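PDB 4DQN: putative branched-chain amino acid aminotransferase IlvE from Streptococcus mutans, which probably catalyses the pyridoxal-phosphate-dependent transfer of the amino group between leucine, isoleucine or valine and 2-oxoglutarate. Local coordinates for residues 159-169 / 311-322. Sequence-based numbering, arbitrary orientation.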
ATOM      1  N   ASN A 159       5.611 -28.004  -6.750  1.00 51.78           N
ATOM      2  CA  ASN A 159       4.349 -28.546  -6.232  1.00 52.21           C
ATOM      3  C   ASN A 159       4.016 -27.991  -4.853  1.00 56.36           C
ATOM      4  O   ASN A 159       2.880 -27.570  -4.608  1.00 64.88           O
ATOM      5  CB  ASN A 159       4.418 -30.087  -6.169  1.00 55.52           C
ATOM      6  CG  ASN A 159       3.076 -30.746  -5.794  1.00 56.63           C
ATOM      7  OD1 ASN A 159       2.298 -30.218  -4.995  1.00 59.77           O
ATOM      8  ND2 ASN A 159       2.822 -31.922  -6.365  1.00 55.40           N
ATOM      9  N   TYR A 160       5.010 -28.013  -3.970  1.00 59.94           N
ATOM     10  CA  TYR A 160       4.862 -27.644  -2.559  1.00 62.04           C
ATOM     11  C   TYR A 160       4.221 -28.773  -1.744  1.00 61.76           C
ATOM     12  O   TYR A 160       4.498 -28.920  -0.554  1.00 67.06           O
ATOM     13  CB  TYR A 160       4.148 -26.292  -2.377  1.00 64.17           C
ATOM     14  CG  TYR A 160       3.821 -25.926  -0.941  1.00 72.79           C
ATOM     15  CD1 TYR A 160       4.793 -25.996   0.062  1.00 65.40           C
ATOM     16  CD2 TYR A 160       2.543 -25.487  -0.588  1.00 67.89           C
ATOM     17  CE1 TYR A 160       4.497 -25.661   1.378  1.00 65.26           C
ATOM     18  CE2 TYR A 160       2.242 -25.142   0.725  1.00 69.69           C
ATOM     19  CZ  TYR A 160       3.220 -25.232   1.701  1.00 66.71           C
ATOM     20  OH  TYR A 160       2.916 -24.889   2.998  1.00 63.25           O
ATOM     21  N   PHE A 161       3.383 -29.580  -2.389  1.00 66.72           N
ATOM     22  CA  PHE A 161       2.894 -30.809  -1.763  1.00 64.50           C
ATOM     23  C   PHE A 161       3.432 -32.060  -2.457  1.00 67.05           C
ATOM     24  O   PHE A 161       2.677 -32.920  -2.936  1.00 65.53           O
ATOM     25  CB  PHE A 161       1.367 -30.815  -1.620  1.00 60.99           C
ATOM     26  CG  PHE A 161       0.885 -29.978  -0.475  1.00 57.27           C
ATOM     27  CD1 PHE A 161       1.490 -30.089   0.770  1.00 54.36           C
ATOM     28  CD2 PHE A 161      -0.125 -29.047  -0.649  1.00 54.98           C
ATOM     29  CE1 PHE A 161       1.078 -29.308   1.834  1.00 56.13           C
ATOM     30  CE2 PHE A 161      -0.548 -28.257   0.409  1.00 52.79           C
ATOM     31  CZ  PHE A 161       0.054 -28.384   1.653  1.00 52.73           C
ATOM     32  N   LYS A 162       4.761 -32.130  -2.508  1.00 68.94           N
ATOM     33  CA  LYS A 162       5.454 -33.364  -2.836  1.00 72.84           C
ATOM     34  C   LYS A 162       5.635 -34.138  -1.529  1.00 71.39           C
ATOM     35  O   LYS A 162       6.391 -33.733  -0.638  1.00 72.38           O
ATOM     36  CB  LYS A 162       6.793 -33.085  -3.530  1.00 69.78           C
ATOM     37  CG  LYS A 162       7.464 -34.341  -4.075  1.00 73.45           C
ATOM     38  CD  LYS A 162       6.423 -35.381  -4.502  1.00 70.01           C
ATOM     39  CE  LYS A 162       7.038 -36.762  -4.643  1.00 68.84           C
ATOM     40  NZ  LYS A 162       7.034 -37.225  -6.065  1.00 69.50           N
ATOM     41  N   GLY A 163       4.919 -35.251  -1.429  1.00 69.34           N
ATOM     42  CA  GLY A 163       4.772 -35.973  -0.181  1.00 68.52           C
ATOM     43  C   GLY A 163       3.293 -36.059   0.141  1.00 66.16           C
ATOM     44  O   GLY A 163       2.893 -36.644   1.149  1.00 67.01           O
ATOM     45  N   GLY A 164       2.477 -35.473  -0.735  1.00 65.21           N
ATOM     46  CA  GLY A 164       1.039 -35.420  -0.540  1.00 59.72           C
ATOM     47  C   GLY A 164       0.619 -34.169   0.213  1.00 58.58           C
ATOM     48  O   GLY A 164       1.466 -33.428   0.722  1.00 60.08           O
ATOM     49  N   LEU A 165      -0.688 -33.930   0.273  1.00 57.20           N
ATOM     50  CA  LEU A 165      -1.241 -32.828   1.060  1.00 53.37           C
ATOM     51  C   LEU A 165      -0.848 -32.983   2.524  1.00 50.83           C
ATOM     52  O   LEU A 165      -0.895 -34.092   3.069  1.00 49.69           O
ATOM     53  CB  LEU A 165      -2.766 -32.807   0.948  1.00 48.54           C
ATOM     54  CG  LEU A 165      -3.358 -32.266  -0.348  1.00 43.49           C
ATOM     55  CD1 LEU A 165      -4.852 -32.545  -0.416  1.00 43.03           C
ATOM     56  CD2 LEU A 165      -3.095 -30.781  -0.432  1.00 49.03           C
ATOM     57  N   ALA A 166      -0.465 -31.878   3.159  1.00 48.01           N
ATOM     58  CA  ALA A 166      -0.088 -31.914   4.568  1.00 43.90           C
ATOM     59  C   ALA A 166      -0.615 -30.693   5.320  1.00 43.58           C
ATOM     60  O   ALA A 166      -0.543 -29.565   4.816  1.00 42.84           O
ATOM     61  CB  ALA A 166       1.418 -32.012   4.708  1.00 42.26           C
ATOM     62  N   PRO A 167      -1.125 -30.910   6.541  1.00 39.35           N
ATOM     63  CA  PRO A 167      -1.718 -29.809   7.308  1.00 37.98           C
ATOM     64  C   PRO A 167      -0.643 -28.927   7.910  1.00 38.32           C
ATOM     65  O   PRO A 167       0.451 -29.421   8.197  1.00 37.98           O
ATOM     66  CB  PRO A 167      -2.481 -30.527   8.436  1.00 39.73           C
ATOM     67  CG  PRO A 167      -2.429 -31.998   8.112  1.00 43.75           C
ATOM     68  CD  PRO A 167      -1.199 -32.186   7.267  1.00 42.29           C
ATOM     69  N   THR A 168      -0.936 -27.638   8.075  1.00 36.80           N
ATOM     70  CA  THR A 168      -0.070 -26.752   8.852  1.00 37.00           C
ATOM     71  C   THR A 168      -0.941 -25.921   9.781  1.00 34.20           C
ATOM     72  O   THR A 168      -2.165 -25.869   9.616  1.00 31.73           O
ATOM     73  CB  THR A 168       0.789 -25.805   7.970  1.00 38.85           C
ATOM     74  OG1 THR A 168      -0.061 -24.898   7.255  1.00 43.42           O
ATOM     75  CG2 THR A 168       1.656 -26.590   6.990  1.00 37.78           C
ATOM     76  N   ASN A 169      -0.309 -25.261  10.744  1.00 33.25           N
ATOM     77  CA  ASN A 169      -1.042 -24.530  11.767  1.00 34.60           C
ATOM     78  C   ASN A 169      -1.003 -23.029  11.523  1.00 34.55           C
ATOM     79  O   ASN A 169      -0.015 -22.502  11.000  1.00 33.23           O
ATOM     80  CB  ASN A 169      -0.479 -24.859  13.162  1.00 35.44           C
ATOM     81  CG  ASN A 169      -0.507 -26.350  13.468  1.00 36.45           C
ATOM     82  OD1 ASN A 169      -1.508 -27.027  13.229  1.00 39.24           O
ATOM     83  ND2 ASN A 169       0.603 -26.870  13.989  1.00 34.04           N
ATOM     84  N   GLU A 311      -3.797 -32.933  13.039  1.00 39.25           N
ATOM     85  CA  GLU A 311      -2.610 -32.100  12.919  1.00 40.17           C
ATOM     86  C   GLU A 311      -1.646 -32.683  11.909  1.00 41.57           C
ATOM     87  O   GLU A 311      -0.736 -31.995  11.443  1.00 40.70           O
ATOM     88  CB  GLU A 311      -1.902 -31.966  14.267  1.00 42.77           C
ATOM     89  CG  GLU A 311      -2.589 -31.034  15.232  1.00 40.95           C
ATOM     90  CD  GLU A 311      -1.838 -30.915  16.538  1.00 42.42           C
ATOM     91  OE1 GLU A 311      -0.747 -30.308  16.540  1.00 44.36           O
ATOM     92  OE2 GLU A 311      -2.342 -31.437  17.554  1.00 46.33           O
ATOM     93  N   THR A 312      -1.846 -33.953  11.573  1.00 40.92           N
ATOM     94  CA  THR A 312      -0.905 -34.653  10.704  1.00 43.25           C
ATOM     95  C   THR A 312      -1.525 -35.183   9.410  1.00 44.50           C
ATOM     96  O   THR A 312      -0.855 -35.265   8.380  1.00 48.51           O
ATOM     97  CB  THR A 312      -0.223 -35.813  11.451  1.00 44.94           C
ATOM     98  OG1 THR A 312       0.631 -36.519  10.544  1.00 57.63           O
ATOM     99  CG2 THR A 312      -1.258 -36.772  12.012  1.00 44.82           C
ATOM    100  N   GLU A 313      -2.801 -35.538   9.462  1.00 43.61           N
ATOM    101  CA  GLU A 313      -3.478 -36.071   8.290  1.00 47.30           C
ATOM    102  C   GLU A 313      -4.481 -35.078   7.717  1.00 43.18           C
ATOM    103  O   GLU A 313      -4.913 -34.152   8.400  1.00 44.60           O
ATOM    104  CB  GLU A 313      -4.140 -37.408   8.625  1.00 49.91           C
ATOM    105  CG  GLU A 313      -3.142 -38.562   8.608  1.00 55.80           C
ATOM    106  CD  GLU A 313      -3.441 -39.619   9.648  1.00 66.12           C
ATOM    107  OE1 GLU A 313      -4.254 -39.345  10.559  1.00 66.31           O
ATOM    108  OE2 GLU A 313      -2.855 -40.723   9.556  1.00 71.28           O
ATOM    109  N   VAL A 314      -4.834 -35.256   6.454  1.00 39.55           N
ATOM    110  CA  VAL A 314      -5.768 -34.341   5.822  1.00 40.88           C
ATOM    111  C   VAL A 314      -7.094 -35.031   5.529  1.00 40.94           C
ATOM    112  O   VAL A 314      -7.130 -36.208   5.152  1.00 41.05           O
ATOM    113  CB  VAL A 314      -5.136 -33.639   4.590  1.00 43.36           C
ATOM    114  CG1 VAL A 314      -3.834 -34.305   4.214  1.00 47.81           C
ATOM    115  CG2 VAL A 314      -6.096 -33.559   3.419  1.00 38.31           C
ATOM    116  N   GLY A 315      -8.184 -34.300   5.742  1.00 37.35           N
ATOM    117  CA  GLY A 315      -9.517 -34.855   5.616  1.00 38.77           C
ATOM    118  C   GLY A 315      -9.874 -35.309   4.216  1.00 38.14           C
ATOM    119  O   GLY A 315      -9.318 -34.817   3.230  1.00 37.46           O
ATOM    120  N   PRO A 316     -10.818 -36.256   4.129  1.00 40.18           N
ATOM    121  CA  PRO A 316     -11.302 -36.855   2.885  1.00 36.24           C
ATOM    122  C   PRO A 316     -11.922 -35.861   1.915  1.00 37.57           C
ATOM    123  O   PRO A 316     -11.706 -36.003   0.708  1.00 35.55           O
ATOM    124  CB  PRO A 316     -12.380 -37.843   3.370  1.00 37.31           C
ATOM    125  CG  PRO A 316     -12.712 -37.415   4.782  1.00 38.65           C
ATOM    126  CD  PRO A 316     -11.405 -36.909   5.312  1.00 36.37           C
ATOM    127  N   VAL A 317     -12.697 -34.897   2.411  1.00 34.90           N
ATOM    128  CA  VAL A 317     -13.395 -33.973   1.521  1.00 37.31           C
ATOM    129  C   VAL A 317     -12.384 -33.010   0.908  1.00 35.35           C
ATOM    130  O   VAL A 317     -12.441 -32.716  -0.294  1.00 33.06           O
ATOM    131  CB  VAL A 317     -14.525 -33.200   2.257  1.00 38.33           C
ATOM    132  CG1 VAL A 317     -15.174 -32.162   1.332  1.00 36.78           C
ATOM    133  CG2 VAL A 317     -15.575 -34.169   2.797  1.00 38.91           C
ATOM    134  N   THR A 318     -11.451 -32.534   1.732  1.00 32.93           N
ATOM    135  CA  THR A 318     -10.346 -31.711   1.242  1.00 32.49           C
ATOM    136  C   THR A 318      -9.584 -32.475   0.157  1.00 32.30           C
ATOM    137  O   THR A 318      -9.306 -31.941  -0.915  1.00 29.64           O
ATOM    138  CB  THR A 318      -9.373 -31.303   2.376  1.00 32.63           C
ATOM    139  OG1 THR A 318     -10.065 -30.485   3.332  1.00 33.05           O
ATOM    140  CG2 THR A 318      -8.191 -30.507   1.821  1.00 34.00           C
ATOM    141  N   HIS A 319      -9.269 -33.737   0.431  1.00 33.10           N
ATOM    142  CA  HIS A 319      -8.573 -34.573  -0.548  1.00 33.95           C
ATOM    143  C   HIS A 319      -9.320 -34.649  -1.872  1.00 30.58           C
ATOM    144  O   HIS A 319      -8.719 -34.553  -2.941  1.00 32.90           O
ATOM    145  CB  HIS A 319      -8.391 -35.989  -0.001  1.00 36.88           C
ATOM    146  CG  HIS A 319      -7.039 -36.247   0.586  1.00 36.79           C
ATOM    147  ND1 HIS A 319      -6.839 -36.479   1.931  1.00 43.99           N
ATOM    148  CD2 HIS A 319      -5.821 -36.340   0.004  1.00 38.97           C
ATOM    149  CE1 HIS A 319      -5.552 -36.682   2.154  1.00 42.20           C
ATOM    150  NE2 HIS A 319      -4.911 -36.601   1.002  1.00 43.92           N
ATOM    151  N   LYS A 320     -10.635 -34.826  -1.793  1.00 31.37           N
ATOM    152  CA  LYS A 320     -11.472 -34.997  -2.980  1.00 36.47           C
ATOM    153  C   LYS A 320     -11.541 -33.729  -3.815  1.00 33.53           C
ATOM    154  O   LYS A 320     -11.521 -33.779  -5.043  1.00 28.99           O
ATOM    155  CB  LYS A 320     -12.892 -35.416  -2.573  1.00 37.25           C
ATOM    156  CG  LYS A 320     -13.079 -36.920  -2.425  1.00 42.54           C
ATOM    157  CD  LYS A 320     -14.270 -37.234  -1.526  1.00 47.90           C
ATOM    158  CE  LYS A 320     -15.461 -36.333  -1.834  1.00 48.89           C
ATOM    159  NZ  LYS A 320     -16.543 -36.437  -0.792  1.00 51.57           N
ATOM    160  N   LEU A 321     -11.652 -32.593  -3.140  1.00 31.84           N
ATOM    161  CA  LEU A 321     -11.693 -31.302  -3.818  1.00 30.90           C
ATOM    162  C   LEU A 321     -10.350 -30.998  -4.462  1.00 28.97           C
ATOM    163  O   LEU A 321     -10.299 -30.496  -5.588  1.00 29.49           O
ATOM    164  CB  LEU A 321     -12.065 -30.188  -2.830  1.00 27.21           C
ATOM    165  CG  LEU A 321     -13.496 -30.242  -2.288  1.00 31.24           C
ATOM    166  CD1 LEU A 321     -13.674 -29.282  -1.106  1.00 33.62           C
ATOM    167  CD2 LEU A 321     -14.468 -29.898  -3.376  1.00 29.92           C
ATOM    168  N   TYR A 322      -9.269 -31.289  -3.739  1.00 29.81           N
ATOM    169  CA  TYR A 322      -7.914 -31.066  -4.251  1.00 30.37           C
ATOM    170  C   TYR A 322      -7.653 -31.890  -5.509  1.00 30.07           C
ATOM    171  O   TYR A 322      -7.176 -31.362  -6.523  1.00 28.20           O
ATOM    172  CB  TYR A 322      -6.871 -31.410  -3.184  1.00 30.18           C
ATOM    173  CG  TYR A 322      -5.420 -31.221  -3.625  1.00 35.20           C
ATOM    174  CD1 TYR A 322      -4.770 -29.996  -3.454  1.00 33.84           C
ATOM    175  CD2 TYR A 322      -4.697 -32.269  -4.197  1.00 33.04           C
ATOM    176  CE1 TYR A 322      -3.440 -29.823  -3.848  1.00 35.15           C
ATOM    177  CE2 TYR A 322      -3.376 -32.104  -4.598  1.00 34.74           C
ATOM    178  CZ  TYR A 322      -2.752 -30.878  -4.419  1.00 38.02           C
ATOM    179  OH  TYR A 322      -1.435 -30.705  -4.811  1.00 35.85           O
TER
HETATM  180  O   HOH W   1      -0.425 -28.582  -4.058  1.00 45.39           O
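N159 OD1 accepts a hydrogen bond from the backbone N of F161 at 2.9 Å, closing an Asx turn, and takes a second, weak bond from a water that links it to the hydroxyl of Y322. The F161 N-H reaches this oxygen from above the carbonyl plane, 48° out of it. The water lies in the ring plane of Y322, at 2.5 Å from Y322 OH, and joins two groups that do not bond directly: N159 OD1 and Y322 OH stand 3.8 Å apart, with amide and ring planes nearly parallel (16°). Next to this bridge, L165 lies over one face of the Y322 ring. Its CD2 sits 3.7 Å from the Y322 ring centroid, a CH-pi contact, while CD1 presses on the root of the ring, 3.5 Å from Y322 CG. With chi1 at 180°, Y322 extends its ring away from its own backbone N, alongside the leucine. The contact packs the link from strand 147-157 of the antiparallel sheet to strand 168-172 of the mixed sheet against the loop 311-315 and the first turns of helix 316-329 in this class-IV aminotransferase. G315 is the N-cap of that helix, and H319 ND1 turns back to V314 O and G315 O through two weak bonds. V314 CG1 packs against L165 CB at 3.7 Å. Farther along, the P167 ring rests on the backbone of 311-314, its CG 3.3 Å from E313 O and its CD facing T312 O. Strand 292-301 adds P295 against F161 and L165, and V292 against Y322.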